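Local coordinates for 5' nucleotidase family protein (Staphylococcus aureus subsp. aureus, PDB 4Q7F) that belongs to the 5'-nucleotidase family and joins a metal-binding calcineurin-like phosphoesterase domain to a 5'-nucleotidase C-terminal domain, at residues L83-V94 with Y118-L126. Numbering follows the deposited sequence.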
loop_
_atom_site.group_PDB
_atom_site.type_symbol
_atom_site.label_atom_id
_atom_site.label_comp_id
_atom_site.label_asym_id
_atom_site.label_seq_id
_atom_site.Cartn_x
_atom_site.Cartn_y
_atom_site.Cartn_z
ATOM N N LEU A 83 11.862 -9.248 9.671
ATOM C CA LEU A 83 11.297 -9.406 11.015
ATOM C C LEU A 83 10.424 -10.636 11.157
ATOM O O LEU A 83 10.539 -11.358 12.152
ATOM C CB LEU A 83 10.488 -8.177 11.429
ATOM C CG LEU A 83 11.262 -6.869 11.592
ATOM C CD1 LEU A 83 10.273 -5.752 11.855
ATOM C CD2 LEU A 83 12.310 -6.944 12.686
ATOM N N ILE A 84 9.555 -10.872 10.174
ATOM C CA ILE A 84 8.672 -12.011 10.207
ATOM C C ILE A 84 9.504 -13.281 10.155
ATOM O O ILE A 84 9.229 -14.232 10.894
ATOM C CB ILE A 84 7.665 -12.033 9.030
ATOM C CG1 ILE A 84 6.764 -10.782 9.039
ATOM C CG2 ILE A 84 6.804 -13.291 9.115
ATOM C CD1 ILE A 84 5.888 -10.627 10.272
ATOM N N ALA A 85 10.532 -13.278 9.301
ATOM C CA ALA A 85 11.398 -14.431 9.130
ATOM C C ALA A 85 12.312 -14.703 10.318
ATOM O O ALA A 85 12.841 -15.794 10.425
ATOM C CB ALA A 85 12.236 -14.278 7.856
ATOM N N HIS A 86 12.530 -13.735 11.195
ATOM C CA HIS A 86 13.402 -13.989 12.346
ATOM C C HIS A 86 12.630 -14.199 13.641
ATOM O O HIS A 86 12.198 -15.319 13.894
ATOM C CB HIS A 86 14.529 -12.977 12.402
ATOM C CG HIS A 86 15.526 -13.213 11.318
ATOM N ND1 HIS A 86 15.253 -12.938 9.996
ATOM C CD2 HIS A 86 16.744 -13.807 11.336
ATOM C CE1 HIS A 86 16.276 -13.317 9.250
ATOM N NE2 HIS A 86 17.199 -13.837 10.039
ATOM N N SER A 87 12.399 -13.186 14.454
ATOM C CA SER A 87 11.651 -13.484 15.686
ATOM C C SER A 87 10.139 -13.607 15.468
ATOM O O SER A 87 9.428 -14.138 16.318
ATOM C CB SER A 87 11.936 -12.443 16.754
ATOM O OG SER A 87 13.315 -12.425 17.060
ATOM N N GLY A 88 9.653 -13.151 14.317
ATOM C CA GLY A 88 8.222 -13.105 14.074
ATOM C C GLY A 88 7.668 -11.927 14.887
ATOM O O GLY A 88 6.473 -11.674 14.888
ATOM N N SER A 89 8.556 -11.209 15.576
ATOM C CA SER A 89 8.182 -10.068 16.413
ATOM C C SER A 89 8.422 -8.739 15.709
ATOM O O SER A 89 9.383 -8.577 14.961
ATOM C CB SER A 89 8.993 -10.079 17.690
ATOM O OG SER A 89 8.663 -8.970 18.521
ATOM N N SER A 90 7.533 -7.791 15.956
ATOM C CA SER A 90 7.670 -6.448 15.429
ATOM C C SER A 90 8.562 -5.597 16.389
ATOM O O SER A 90 8.810 -4.444 16.121
ATOM C CB SER A 90 6.294 -5.794 15.318
ATOM O OG SER A 90 5.662 -5.718 16.596
ATOM N N GLN A 91 9.066 -6.177 17.475
ATOM C CA GLN A 91 9.822 -5.385 18.458
ATOM C C GLN A 91 10.946 -4.502 17.870
ATOM O O GLN A 91 11.035 -3.328 18.217
ATOM C CB GLN A 91 10.372 -6.258 19.596
ATOM C CG GLN A 91 10.929 -5.434 20.757
ATOM C CD GLN A 91 9.828 -4.701 21.506
ATOM O OE1 GLN A 91 8.864 -5.319 21.956
ATOM N NE2 GLN A 91 9.975 -3.394 21.670
ATOM N N PRO A 92 11.814 -5.063 16.994
ATOM C CA PRO A 92 12.878 -4.209 16.439
ATOM C C PRO A 92 12.349 -2.939 15.763
ATOM O O PRO A 92 12.941 -1.872 15.887
ATOM C CB PRO A 92 13.595 -5.129 15.461
ATOM C CG PRO A 92 13.375 -6.520 16.013
ATOM C CD PRO A 92 12.017 -6.495 16.675
ATOM N N LEU A 93 11.231 -3.059 15.068
ATOM C CA LEU A 93 10.617 -1.917 14.415
ATOM C C LEU A 93 9.979 -0.983 15.444
ATOM O O LEU A 93 10.095 0.245 15.342
ATOM C CB LEU A 93 9.545 -2.396 13.454
ATOM C CG LEU A 93 8.752 -1.299 12.766
ATOM C CD1 LEU A 93 9.658 -0.483 11.865
ATOM C CD2 LEU A 93 7.611 -1.918 11.968
ATOM N N VAL A 94 9.302 -1.576 16.432
ATOM C CA VAL A 94 8.628 -0.818 17.475
ATOM C C VAL A 94 9.665 0.005 18.258
ATOM O O VAL A 94 9.419 1.165 18.604
ATOM C CB VAL A 94 7.826 -1.753 18.432
ATOM C CG1 VAL A 94 7.405 -1.024 19.710
ATOM C CG2 VAL A 94 6.610 -2.335 17.743
ATOM N N TYR A 118 -0.625 -10.311 15.558
ATOM C CA TYR A 118 0.620 -9.601 15.315
ATOM C C TYR A 118 0.370 -8.091 15.510
ATOM O O TYR A 118 1.116 -7.430 16.211
ATOM C CB TYR A 118 1.130 -9.911 13.922
ATOM C CG TYR A 118 2.487 -9.337 13.598
ATOM C CD1 TYR A 118 3.659 -9.984 13.999
ATOM C CD2 TYR A 118 2.603 -8.177 12.853
ATOM C CE1 TYR A 118 4.899 -9.462 13.677
ATOM C CE2 TYR A 118 3.824 -7.667 12.517
ATOM C CZ TYR A 118 4.969 -8.301 12.936
ATOM O OH TYR A 118 6.180 -7.754 12.588
ATOM N N LEU A 119 -0.735 -7.582 14.957
ATOM C CA LEU A 119 -1.090 -6.166 15.106
ATOM C C LEU A 119 -1.348 -5.795 16.571
ATOM O O LEU A 119 -0.775 -4.822 17.085
ATOM C CB LEU A 119 -2.310 -5.821 14.263
ATOM C CG LEU A 119 -2.799 -4.374 14.370
ATOM C CD1 LEU A 119 -1.678 -3.385 14.050
ATOM C CD2 LEU A 119 -3.999 -4.136 13.472
ATOM N N LYS A 120 -2.193 -6.578 17.245
ATOM C CA LYS A 120 -2.519 -6.306 18.642
ATOM C C LYS A 120 -1.259 -6.270 19.506
ATOM O O LYS A 120 -1.105 -5.367 20.342
ATOM C CB LYS A 120 -3.525 -7.319 19.198
ATOM C CG LYS A 120 -4.935 -7.223 18.610
ATOM C CD LYS A 120 -5.880 -8.140 19.367
ATOM C CE LYS A 120 -7.309 -8.042 18.863
ATOM N NZ LYS A 120 -8.205 -9.033 19.538
ATOM N N ASP A 121 -0.377 -7.258 19.330
ATOM C CA ASP A 121 0.901 -7.297 20.063
ATOM C C ASP A 121 1.730 -6.016 19.796
ATOM O O ASP A 121 2.373 -5.460 20.696
ATOM C CB ASP A 121 1.711 -8.516 19.640
ATOM C CG ASP A 121 3.055 -8.575 20.309
ATOM O OD1 ASP A 121 3.094 -8.752 21.543
ATOM O OD2 ASP A 121 4.092 -8.447 19.595
ATOM N N THR A 122 1.732 -5.580 18.540
ATOM C CA THR A 122 2.431 -4.372 18.136
ATOM C C THR A 122 1.871 -3.147 18.887
ATOM O O THR A 122 2.635 -2.379 19.544
ATOM C CB THR A 122 2.352 -4.195 16.596
ATOM O OG1 THR A 122 3.098 -5.244 15.969
ATOM C CG2 THR A 122 2.918 -2.879 16.148
ATOM N N LEU A 123 0.547 -2.995 18.885
ATOM C CA LEU A 123 -0.049 -1.846 19.555
ATOM C C LEU A 123 0.287 -1.772 21.035
ATOM O O LEU A 123 0.464 -0.679 21.567
ATOM C CB LEU A 123 -1.565 -1.792 19.371
ATOM C CG LEU A 123 -2.043 -1.742 17.906
ATOM C CD1 LEU A 123 -3.554 -1.569 17.821
ATOM C CD2 LEU A 123 -1.344 -0.642 17.160
ATOM N N ARG A 124 0.368 -2.921 21.706
ATOM C CA ARG A 124 0.674 -2.907 23.138
ATOM C C ARG A 124 2.163 -2.679 23.423
ATOM O O ARG A 124 2.518 -2.278 24.518
ATOM C CB ARG A 124 0.110 -4.144 23.876
ATOM C CG ARG A 124 0.538 -5.516 23.385
ATOM C CD ARG A 124 -0.076 -6.631 24.253
ATOM N NE ARG A 124 0.142 -7.957 23.664
ATOM C CZ ARG A 124 -0.720 -8.615 22.884
ATOM N NH1 ARG A 124 -0.380 -9.802 22.396
ATOM N NH2 ARG A 124 -1.915 -8.110 22.580
ATOM N N ARG A 125 3.018 -2.927 22.434
ATOM C CA ARG A 125 4.458 -2.706 22.578
ATOM C C ARG A 125 4.829 -1.195 22.344
ATOM O O ARG A 125 5.842 -0.715 22.845
ATOM C CB ARG A 125 5.260 -3.592 21.616
ATOM C CG ARG A 125 5.313 -5.074 21.975
ATOM C CD ARG A 125 6.045 -5.869 20.880
ATOM N NE ARG A 125 6.112 -7.315 21.152
ATOM C CZ ARG A 125 6.998 -7.909 21.957
ATOM N NH1 ARG A 125 7.910 -7.204 22.616
ATOM N NH2 ARG A 125 6.963 -9.227 22.119
ATOM N N LEU A 126 4.005 -0.477 21.583
ATOM C CA LEU A 126 4.232 0.943 21.317
ATOM C C LEU A 126 3.954 1.785 22.560
ATOM O O LEU A 126 3.044 1.477 23.348
ATOM C CB LEU A 126 3.350 1.445 20.184
ATOM C CG LEU A 126 3.595 0.857 18.793
ATOM C CD1 LEU A 126 2.462 1.173 17.825
ATOM C CD2 LEU A 126 4.913 1.366 18.216
HETATM O O HOH W 1 4.953 -8.779 16.991
HETATM O O HOH W 2 7.808 -2.304 23.841
#
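Two hydroxyls are linked in a chain of hydrogen bonds: Ser90 OG donates to Thr122 OG1 at 2.7 Å, and Thr122 OG1 donates in turn to Tyr118 O, 3.0 Å away and one helical turn back. That carbonyl already accepts Thr122 N, and the two donors reach it from opposite faces of its plane. Ser90 OG sits between its backbone N and carbonyl carbon (chi1 60°), which turns it to the threonine, while Ser90 CB lies 3.4 Å from Tyr118 OH. The Tyr118 ring lies against the end of helix 78-85 and the loop after it: Gly88 O lies at the ring edge, 3.0 Å from Tyr118 CE1, and Ile84 CD1 approaches obliquely, 3.7 Å from Tyr118 CZ. Tyr114 meets the same ring edge-to-face. Within the calcineurin-like phosphoesterase domain, helix 116-125 packs across the connection between helices 78-85 and 91-99 and the adjoining ends of both. Ser89 OG caps the start of helix 91-99 by accepting Gln91 N, and also stands over one face of the Arg125 guanidinium. Arg125 NE, in turn, forms a salt bridge to Asp121 OD2, met on the syn side at 2.8 Å. A water links Asp121 OD2 to Ser90 N; another joins Arg125 O to Gln91 NE2, whose stronger partner is Asp95. Farther along, Val94 CG1 lies 3.8 Å from Leu126 CD2 and also packs on the Arg125 backbone.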